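Local coordinates for protein CCMAN5 (PDB 2XSG) that hydrolyses alpha-mannosidic bonds as a family 92 glycoside hydrolase that binds calcium, probably acting on mannose-rich glycans, at residues A[352-357]-A[405-410]; A[461-466]-A[680-685]. All coordinates share one frame; numbering follows the deposited sequence.

Interaction 1. Residues A[352-357]-A[405-410]. With B3P (2-[3-(2-hydroxy-1,1-dihydroxymethyl-ethylamino)-propylamino]-2-hydroxymethyl-propane-1,3-diol), chain D.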
ATOM      1  N   ALA A 352       0.478  -6.620  -3.622  1.00  3.97           N
ATOM      2  CA  ALA A 352      -0.556  -7.067  -2.694  1.00  3.39           C
ATOM      3  C   ALA A 352      -1.875  -6.755  -3.387  1.00  3.86           C
ATOM      4  O   ALA A 352      -2.760  -6.109  -2.827  1.00  3.74           O
ATOM      5  CB  ALA A 352      -0.462  -6.330  -1.380  1.00  3.71           C
ATOM      6  N   THR A 353      -1.988  -7.228  -4.620  1.00  3.58           N
ATOM      7  CA  THR A 353      -2.987  -6.721  -5.537  1.00  3.82           C
ATOM      8  C   THR A 353      -4.442  -7.086  -5.192  1.00  3.68           C
ATOM      9  O   THR A 353      -5.360  -6.366  -5.587  1.00  3.89           O
ATOM     10  CB  THR A 353      -2.562  -7.072  -6.974  1.00  4.28           C
ATOM     11  OG1 THR A 353      -1.182  -6.698  -7.116  1.00  5.44           O
ATOM     12  CG2 THR A 353      -3.404  -6.324  -8.019  1.00  2.44           C
ATOM     13  N   TRP A 354      -4.648  -8.166  -4.438  1.00  3.55           N
ATOM     14  CA  TRP A 354      -5.983  -8.517  -3.909  1.00  4.26           C
ATOM     15  C   TRP A 354      -6.558  -7.361  -3.065  1.00  4.39           C
ATOM     16  O   TRP A 354      -7.745  -7.041  -3.165  1.00  3.46           O
ATOM     17  CB  TRP A 354      -5.892  -9.786  -3.060  1.00  4.59           C
ATOM     18  CG  TRP A 354      -7.198 -10.425  -2.654  1.00  7.00           C
ATOM     19  CD1 TRP A 354      -7.881 -11.398  -3.339  1.00  8.38           C
ATOM     20  CD2 TRP A 354      -7.949 -10.181  -1.454  1.00  9.98           C
ATOM     21  NE1 TRP A 354      -9.024 -11.749  -2.651  1.00 11.93           N
ATOM     22  CE2 TRP A 354      -9.081 -11.032  -1.486  1.00 11.65           C
ATOM     23  CE3 TRP A 354      -7.779  -9.327  -0.357  1.00 12.81           C
ATOM     24  CZ2 TRP A 354     -10.048 -11.044  -0.466  1.00 14.40           C
ATOM     25  CZ3 TRP A 354      -8.743  -9.335   0.660  1.00 13.24           C
ATOM     26  CH2 TRP A 354      -9.864 -10.190   0.594  1.00 15.08           C
ATOM     27  N   ASP A 355      -5.694  -6.727  -2.266  1.00  4.30           N
ATOM     28  CA  ASP A 355      -6.079  -5.563  -1.457  1.00  4.99           C
ATOM     29  C   ASP A 355      -6.006  -4.245  -2.199  1.00  5.09           C
ATOM     30  O   ASP A 355      -6.835  -3.362  -1.980  1.00  5.66           O
ATOM     31  CB  ASP A 355      -5.188  -5.413  -0.199  1.00  4.84           C
ATOM     32  CG  ASP A 355      -5.103  -6.669   0.617  1.00  4.74           C
ATOM     33  OD1 ASP A 355      -3.987  -7.236   0.749  1.00  4.51           O
ATOM     34  OD2 ASP A 355      -6.146  -7.085   1.142  1.00  7.20           O
ATOM     35  N   ASP A 356      -5.000  -4.082  -3.047  1.00  5.29           N
ATOM     36  CA  ASP A 356      -4.651  -2.728  -3.472  1.00  5.97           C
ATOM     37  C   ASP A 356      -4.990  -2.306  -4.892  1.00  5.46           C
ATOM     38  O   ASP A 356      -4.613  -1.208  -5.300  1.00  5.82           O
ATOM     39  CB  ASP A 356      -3.169  -2.434  -3.174  1.00  6.01           C
ATOM     40  CG  ASP A 356      -2.228  -3.034  -4.192  1.00  8.59           C
ATOM     41  OD1 ASP A 356      -2.700  -3.651  -5.184  1.00 10.13           O
ATOM     42  OD2 ASP A 356      -0.997  -2.894  -3.985  1.00  9.98           O
ATOM     43  N   PHE A 357      -5.679  -3.165  -5.636  1.00  5.07           N
ATOM     44  CA  PHE A 357      -5.811  -2.973  -7.086  1.00  5.02           C
ATOM     45  C   PHE A 357      -6.332  -1.598  -7.519  1.00  4.46           C
ATOM     46  O   PHE A 357      -5.894  -1.074  -8.537  1.00  3.77           O
ATOM     47  CB  PHE A 357      -6.583  -4.134  -7.771  1.00  5.39           C
ATOM     48  CG  PHE A 357      -8.071  -4.186  -7.463  1.00  5.95           C
ATOM     49  CD1 PHE A 357      -9.007  -3.623  -8.355  1.00  7.59           C
ATOM     50  CD2 PHE A 357      -8.541  -4.844  -6.338  1.00  4.63           C
ATOM     51  CE1 PHE A 357     -10.387  -3.689  -8.099  1.00  6.98           C
ATOM     52  CE2 PHE A 357      -9.928  -4.914  -6.061  1.00  6.45           C
ATOM     53  CZ  PHE A 357     -10.849  -4.334  -6.942  1.00  6.79           C
ATOM     54  N   ARG A 405       0.845 -10.875  -2.618  1.00  2.45           N
ATOM     55  CA  ARG A 405      -0.176 -11.642  -3.353  1.00  2.87           C
ATOM     56  C   ARG A 405      -0.542 -10.917  -4.658  1.00  2.93           C
ATOM     57  O   ARG A 405      -0.280  -9.717  -4.799  1.00  2.80           O
ATOM     58  CB  ARG A 405      -1.414 -11.898  -2.475  1.00  2.48           C
ATOM     59  CG  ARG A 405      -2.183 -10.636  -2.062  1.00  3.18           C
ATOM     60  CD  ARG A 405      -3.274 -10.920  -1.033  1.00  3.29           C
ATOM     61  NE  ARG A 405      -4.187 -11.996  -1.399  1.00  2.00           N
ATOM     62  CZ  ARG A 405      -5.191 -12.430  -0.643  1.00  2.00           C
ATOM     63  NH1 ARG A 405      -5.450 -11.856   0.513  1.00  2.22           N
ATOM     64  NH2 ARG A 405      -5.966 -13.417  -1.070  1.00  2.00           N
ATOM     65  N   TRP A 406      -1.131 -11.642  -5.611  1.00  3.22           N
ATOM     66  CA  TRP A 406      -1.184 -11.160  -6.996  1.00  3.31           C
ATOM     67  C   TRP A 406      -2.564 -11.176  -7.634  1.00  3.53           C
ATOM     68  O   TRP A 406      -2.704 -10.809  -8.792  1.00  4.03           O
ATOM     69  CB  TRP A 406      -0.197 -11.955  -7.866  1.00  3.91           C
ATOM     70  CG  TRP A 406       1.206 -11.990  -7.300  1.00  3.67           C
ATOM     71  CD1 TRP A 406       2.199 -11.061  -7.496  1.00  3.53           C
ATOM     72  CD2 TRP A 406       1.751 -12.983  -6.424  1.00  2.77           C
ATOM     73  NE1 TRP A 406       3.337 -11.424  -6.801  1.00  2.95           N
ATOM     74  CE2 TRP A 406       3.090 -12.599  -6.138  1.00  3.93           C
ATOM     75  CE3 TRP A 406       1.243 -14.164  -5.852  1.00  3.12           C
ATOM     76  CZ2 TRP A 406       3.920 -13.352  -5.302  1.00  3.69           C
ATOM     77  CZ3 TRP A 406       2.072 -14.917  -5.022  1.00  2.63           C
ATOM     78  CH2 TRP A 406       3.391 -14.500  -4.749  1.00  4.40           C
ATOM     79  N   GLU A 407      -3.587 -11.576  -6.888  1.00  4.11           N
ATOM     80  CA  GLU A 407      -4.949 -11.584  -7.431  1.00  4.40           C
ATOM     81  C   GLU A 407      -5.345 -10.195  -7.907  1.00  4.27           C
ATOM     82  O   GLU A 407      -4.918  -9.205  -7.325  1.00  3.94           O
ATOM     83  CB  GLU A 407      -5.973 -12.070  -6.393  1.00  4.65           C
ATOM     84  CG  GLU A 407      -5.746 -13.472  -5.846  1.00  5.41           C
ATOM     85  CD  GLU A 407      -5.033 -13.481  -4.499  1.00  5.62           C
ATOM     86  OE1 GLU A 407      -4.302 -12.521  -4.176  1.00  4.32           O
ATOM     87  OE2 GLU A 407      -5.209 -14.468  -3.763  1.00  7.73           O
ATOM     88  N   ARG A 408      -6.187 -10.135  -8.944  1.00  3.80           N
ATOM     89  CA  ARG A 408      -6.682  -8.882  -9.540  1.00  3.53           C
ATOM     90  C   ARG A 408      -5.663  -8.223 -10.468  1.00  3.59           C
ATOM     91  O   ARG A 408      -5.951  -7.161 -11.030  1.00  3.31           O
ATOM     92  CB  ARG A 408      -7.176  -7.850  -8.500  1.00  3.55           C
ATOM     93  CG  ARG A 408      -8.185  -8.332  -7.442  1.00  5.66           C
ATOM     94  CD  ARG A 408      -9.511  -8.837  -8.008  1.00  5.80           C
ATOM     95  NE  ARG A 408      -9.480 -10.281  -8.265  1.00  9.27           N
ATOM     96  CZ  ARG A 408      -9.677 -11.233  -7.354  1.00 10.33           C
ATOM     97  NH1 ARG A 408      -9.916 -10.920  -6.085  1.00 11.00           N
ATOM     98  NH2 ARG A 408      -9.614 -12.516  -7.710  1.00 10.00           N
ATOM     99  N   SER A 409      -4.481  -8.831 -10.633  1.00  3.07           N
ATOM    100  CA  SER A 409      -3.489  -8.308 -11.602  1.00  3.56           C
ATOM    101  C   SER A 409      -4.097  -8.079 -12.994  1.00  3.26           C
ATOM    102  O   SER A 409      -3.734  -7.122 -13.667  1.00  3.79           O
ATOM    103  CB  SER A 409      -2.278  -9.244 -11.738  1.00  3.33           C
ATOM    104  OG  SER A 409      -1.466  -9.232 -10.575  1.00  3.43           O
ATOM    105  N   SER A 410      -5.001  -8.965 -13.427  1.00  3.66           N
ATOM    106  CA  SER A 410      -5.633  -8.823 -14.764  1.00  4.17           C
ATOM    107  C   SER A 410      -6.397  -7.505 -14.886  1.00  3.89           C
ATOM    108  O   SER A 410      -6.498  -6.923 -15.975  1.00  3.79           O
ATOM    109  CB  SER A 410      -6.564 -10.007 -15.088  1.00  4.04           C
ATOM    110  OG  SER A 410      -7.767  -9.959 -14.313  1.00  5.25           O
TER
HETATM  111  C1  B3P D1773      -4.777 -12.610   5.434  1.00 13.88           C
HETATM  112  C2  B3P D1773      -4.599 -11.670   4.242  1.00 11.19           C
HETATM  113  C3  B3P D1773      -6.103 -12.434   6.161  1.00 15.65           C
HETATM  114  N2  B3P D1773      -4.024 -10.351   4.554  1.00  5.77           N
HETATM  115  C8  B3P D1773      -2.816  -9.850   3.923  1.00  5.57           C
HETATM  116  C9  B3P D1773      -2.705  -8.344   4.201  1.00  5.23           C
HETATM  117  C10 B3P D1773      -1.606 -10.570   4.510  1.00  4.49           C
HETATM  118  C11 B3P D1773      -2.856 -10.117   2.416  1.00  4.98           C
HETATM  119  O1  B3P D1773      -1.346  -7.878   4.043  1.00  5.51           O
HETATM  120  O2  B3P D1773      -1.613 -10.366   5.921  1.00  3.64           O
HETATM  121  O3  B3P D1773      -4.099  -9.685   1.854  1.00  6.54           O
HETATM  122  O   HOH W   1       0.219  -8.247  -8.698  1.00  6.37           O
HETATM  123  O   HOH W   2     -10.035  -8.590  -4.235  1.00 17.44           O
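The guanidinium of Arg405 lies flat on one face of the Trp354 indole, planes 6° apart and centres 3.8 Å, a stack that is also a cation-pi contact with the five-membered ring. Water 2 sits over the opposite face, toward the rim, while CB of Glu407 meets the ring at its edge. Arg405 NE reaches Glu407 OE1 at 2.8 Å and Arg405 NH2 reaches Glu407 OE2 at 3.0 Å, a side-on salt bridge, OE2 in the guanidinium plane and OE1 tilted from it, that helps fix the guanidinium's rotation. In the catalytic domain, of the six-hairpin (alpha/alpha) clan, this stack stands at the first turn of helix 353-366, where the side chain of Asp355 lies about 4 Å from a bound calcium ion. Arg405 NH1 donates to O3 of the buffer molecule B3P (2.9 Å), and the same hydroxyl donates to Asp355 OD1 (2.7 Å), consistent with a pocket for sugar hydroxyls. Trp354 NE1 and Arg408 NH1 share Gln460 as an outside partner. Arg408 CG, anti to the carbonyl carbon (chi1 -51°), lies 3.7 Å from Phe357 CD2; bends at chi2 and chi3 carry the guanidinium past Trp354 CD1. Ala352 and Arg405 form a single beta bridge, Thr353 N donating to Arg405 O (3.0 Å).

Interaction 2. Residues A[461-466]-A[680-685]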
ATOM      1  N   ARG A 461     -13.985 -13.752  -9.661  1.00  2.99           N
ATOM      2  CA  ARG A 461     -13.663 -14.240 -10.987  1.00  3.05           C
ATOM      3  C   ARG A 461     -14.334 -13.361 -12.050  1.00  2.66           C
ATOM      4  O   ARG A 461     -13.787 -13.153 -13.140  1.00  3.31           O
ATOM      5  CB  ARG A 461     -14.083 -15.714 -11.144  1.00  2.58           C
ATOM      6  CG  ARG A 461     -13.866 -16.308 -12.536  1.00  3.25           C
ATOM      7  CD  ARG A 461     -13.736 -17.819 -12.481  1.00  2.23           C
ATOM      8  NE  ARG A 461     -12.490 -18.202 -11.813  1.00  4.28           N
ATOM      9  CZ  ARG A 461     -12.257 -19.374 -11.230  1.00  6.43           C
ATOM     10  NH1 ARG A 461     -13.177 -20.333 -11.236  1.00  9.05           N
ATOM     11  NH2 ARG A 461     -11.090 -19.592 -10.637  1.00  5.52           N
ATOM     12  N   GLY A 462     -15.518 -12.863 -11.736  1.00  2.37           N
ATOM     13  CA  GLY A 462     -16.241 -12.000 -12.659  1.00  2.45           C
ATOM     14  C   GLY A 462     -15.404 -10.785 -13.004  1.00  2.86           C
ATOM     15  O   GLY A 462     -15.226 -10.463 -14.180  1.00  2.81           O
ATOM     16  N   TYR A 463     -14.872 -10.118 -11.978  1.00  2.90           N
ATOM     17  CA  TYR A 463     -14.029  -8.948 -12.200  1.00  3.51           C
ATOM     18  C   TYR A 463     -12.697  -9.333 -12.895  1.00  3.44           C
ATOM     19  O   TYR A 463     -12.244  -8.635 -13.798  1.00  3.29           O
ATOM     20  CB  TYR A 463     -13.779  -8.216 -10.881  1.00  3.62           C
ATOM     21  CG  TYR A 463     -13.622  -6.713 -10.999  1.00  5.13           C
ATOM     22  CD1 TYR A 463     -13.066  -6.124 -12.144  1.00  4.24           C
ATOM     23  CD2 TYR A 463     -14.005  -5.873  -9.954  1.00  5.26           C
ATOM     24  CE1 TYR A 463     -12.920  -4.742 -12.257  1.00  5.19           C
ATOM     25  CE2 TYR A 463     -13.845  -4.473 -10.056  1.00  5.10           C
ATOM     26  CZ  TYR A 463     -13.299  -3.923 -11.212  1.00  5.40           C
ATOM     27  OH  TYR A 463     -13.138  -2.552 -11.336  1.00  5.59           O
ATOM     28  N   ASP A 464     -12.089 -10.443 -12.481  1.00  3.17           N
ATOM     29  CA  ASP A 464     -10.878 -10.947 -13.138  1.00  3.80           C
ATOM     30  C   ASP A 464     -11.090 -11.183 -14.616  1.00  4.30           C
ATOM     31  O   ASP A 464     -10.227 -10.827 -15.425  1.00  4.40           O
ATOM     32  CB  ASP A 464     -10.419 -12.258 -12.509  1.00  3.56           C
ATOM     33  CG  ASP A 464      -9.672 -12.051 -11.207  1.00  3.37           C
ATOM     34  OD1 ASP A 464      -9.160 -10.928 -10.968  1.00  4.44           O
ATOM     35  OD2 ASP A 464      -9.595 -13.016 -10.430  1.00  2.88           O
ATOM     36  N   GLN A 465     -12.232 -11.790 -14.955  1.00  4.60           N
ATOM     37  CA  GLN A 465     -12.554 -12.113 -16.342  1.00  4.82           C
ATOM     38  C   GLN A 465     -12.863 -10.872 -17.172  1.00  5.13           C
ATOM     39  O   GLN A 465     -12.441 -10.784 -18.347  1.00  4.82           O
ATOM     40  CB  GLN A 465     -13.688 -13.134 -16.428  1.00  4.94           C
ATOM     41  CG  GLN A 465     -13.312 -14.530 -15.953  1.00  4.34           C
ATOM     42  CD  GLN A 465     -14.501 -15.481 -16.001  1.00  4.31           C
ATOM     43  OE1 GLN A 465     -15.614 -15.091 -15.681  1.00  6.07           O
ATOM     44  NE2 GLN A 465     -14.270 -16.723 -16.431  1.00  4.88           N
ATOM     45  N   TYR A 466     -13.561  -9.906 -16.576  1.00  4.56           N
ATOM     46  CA  TYR A 466     -13.669  -8.605 -17.225  1.00  5.23           C
ATOM     47  C   TYR A 466     -12.266  -8.072 -17.597  1.00  5.70           C
ATOM     48  O   TYR A 466     -12.038  -7.654 -18.728  1.00  5.66           O
ATOM     49  CB  TYR A 466     -14.455  -7.552 -16.391  1.00  5.17           C
ATOM     50  CG  TYR A 466     -14.223  -6.154 -16.939  1.00  4.69           C
ATOM     51  CD1 TYR A 466     -14.817  -5.743 -18.139  1.00  5.84           C
ATOM     52  CD2 TYR A 466     -13.340  -5.274 -16.302  1.00  4.84           C
ATOM     53  CE1 TYR A 466     -14.555  -4.470 -18.676  1.00  6.64           C
ATOM     54  CE2 TYR A 466     -13.075  -4.012 -16.821  1.00  5.71           C
ATOM     55  CZ  TYR A 466     -13.681  -3.615 -18.004  1.00  5.78           C
ATOM     56  OH  TYR A 466     -13.415  -2.369 -18.508  1.00  5.57           O
ATOM     57  N   VAL A 680     -14.223   3.997  -9.463  1.00  3.98           N
ATOM     58  CA  VAL A 680     -15.179   2.911  -9.203  1.00  3.54           C
ATOM     59  C   VAL A 680     -14.812   1.683 -10.056  1.00  3.11           C
ATOM     60  O   VAL A 680     -14.597   0.596  -9.537  1.00  3.56           O
ATOM     61  CB  VAL A 680     -16.661   3.363  -9.405  1.00  3.56           C
ATOM     62  CG1 VAL A 680     -17.619   2.165  -9.405  1.00  2.00           C
ATOM     63  CG2 VAL A 680     -17.048   4.359  -8.306  1.00  2.00           C
ATOM     64  N   THR A 681     -14.665   1.888 -11.351  1.00  3.12           N
ATOM     65  CA  THR A 681     -14.268   0.808 -12.241  1.00  3.01           C
ATOM     66  C   THR A 681     -12.778   0.886 -12.539  1.00  3.25           C
ATOM     67  O   THR A 681     -12.365   1.606 -13.448  1.00  4.00           O
ATOM     68  CB  THR A 681     -15.091   0.843 -13.547  1.00  2.56           C
ATOM     69  OG1 THR A 681     -16.476   0.961 -13.212  1.00  2.00           O
ATOM     70  CG2 THR A 681     -14.884  -0.424 -14.349  1.00  2.28           C
ATOM     71  N   ALA A 682     -11.977   0.175 -11.740  1.00  3.07           N
ATOM     72  CA  ALA A 682     -10.606  -0.117 -12.099  1.00  2.78           C
ATOM     73  C   ALA A 682     -10.701  -1.010 -13.327  1.00  3.03           C
ATOM     74  O   ALA A 682     -11.635  -1.812 -13.447  1.00  2.73           O
ATOM     75  CB  ALA A 682      -9.904  -0.840 -10.969  1.00  2.47           C
ATOM     76  N   GLY A 683      -9.763  -0.857 -14.247  1.00  3.13           N
ATOM     77  CA  GLY A 683      -9.832  -1.587 -15.502  1.00  4.10           C
ATOM     78  C   GLY A 683     -10.688  -0.874 -16.532  1.00  4.43           C
ATOM     79  O   GLY A 683     -11.063  -1.459 -17.547  1.00  5.46           O
ATOM     80  N   SER A 684     -11.015   0.382 -16.267  1.00  4.33           N
ATOM     81  CA  SER A 684     -11.664   1.247 -17.259  1.00  5.30           C
ATOM     82  C   SER A 684     -10.864   2.549 -17.305  1.00  5.47           C
ATOM     83  O   SER A 684      -9.853   2.677 -16.611  1.00  6.34           O
ATOM     84  CB  SER A 684     -13.122   1.528 -16.883  1.00  4.18           C
ATOM     85  OG  SER A 684     -13.207   2.535 -15.900  1.00  5.94           O
ATOM     86  N   SER A 685     -11.307   3.507 -18.107  1.00  5.80           N
ATOM     87  CA  SER A 685     -10.618   4.787 -18.181  1.00  6.30           C
ATOM     88  C   SER A 685     -11.364   5.870 -17.406  1.00  6.25           C
ATOM     89  O   SER A 685     -11.026   7.049 -17.503  1.00  6.52           O
ATOM     90  CB  SER A 685     -10.418   5.196 -19.639  1.00  6.56           C
ATOM     91  OG  SER A 685     -11.659   5.281 -20.310  1.00  7.73           O
TER
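Tyr463 and Tyr466, one turn apart on helix 455-474, each give a phenol hydroxyl to a backbone carbonyl of the type II beta turn Thr681 to Ser684, in a buried helix-to-loop contact of the catalytic domain. The two hydroxyls approach their carbonyls differently. Tyr463 has chi1 at -148°, away from the staggered positions, and its end comes nearer the turn than the direction of its CB suggests; its OH meets Ala682 O at 2.7 Å in the carbonyl plane, on a lone pair, with Ala682 O at the edge of the Tyr463 ring. With chi1 at 165°, the Tyr466 ring extends toward the turn, where its OH reaches Gly683 O at 2.7 Å from 41° above the carbonyl plane. Replacing Tyr466 with a phenylalanine would probably deprive Gly683 O of this hydroxyl donor within the buried contact. Gly683 has a positive phi, and a CB there would lie 3.3 Å from Tyr466 CE2 and also collide with the carbonyl oxygen of Ala682. Asp415 takes the N-H of Gly683 from helix 409-418, whose Val411 touches both Tyr463 and Ala682. Thr681 OG1 turns instead to the carbonyl of Ala547. Inside the turn, Ser684 OG donates to Thr681 O at 2.8 Å.

In the fold
The two contacts show how neighbouring contacts in a helical catalytic domain can be joined by side chains that touch both. Their centres are about 12 Å apart, and they come in series along the chain, interaction 1 closing before interaction 2 opens. The start of helix 409-418, in interaction 1, meets helix 455-474 through two polar contacts: Arg408 NH2 forms a salt bridge with Asp464 OD2 (2.8 Å), and Ser410 OG probably bonds to Asp464 O. Phe357, on helix 353-366, packs against Ala682 and Tyr463, so it touches both segments of interaction 2. A continuous path of contacts thus links the B3P-binding end of helix 353-366 with the loop 680-685, far along the sequence.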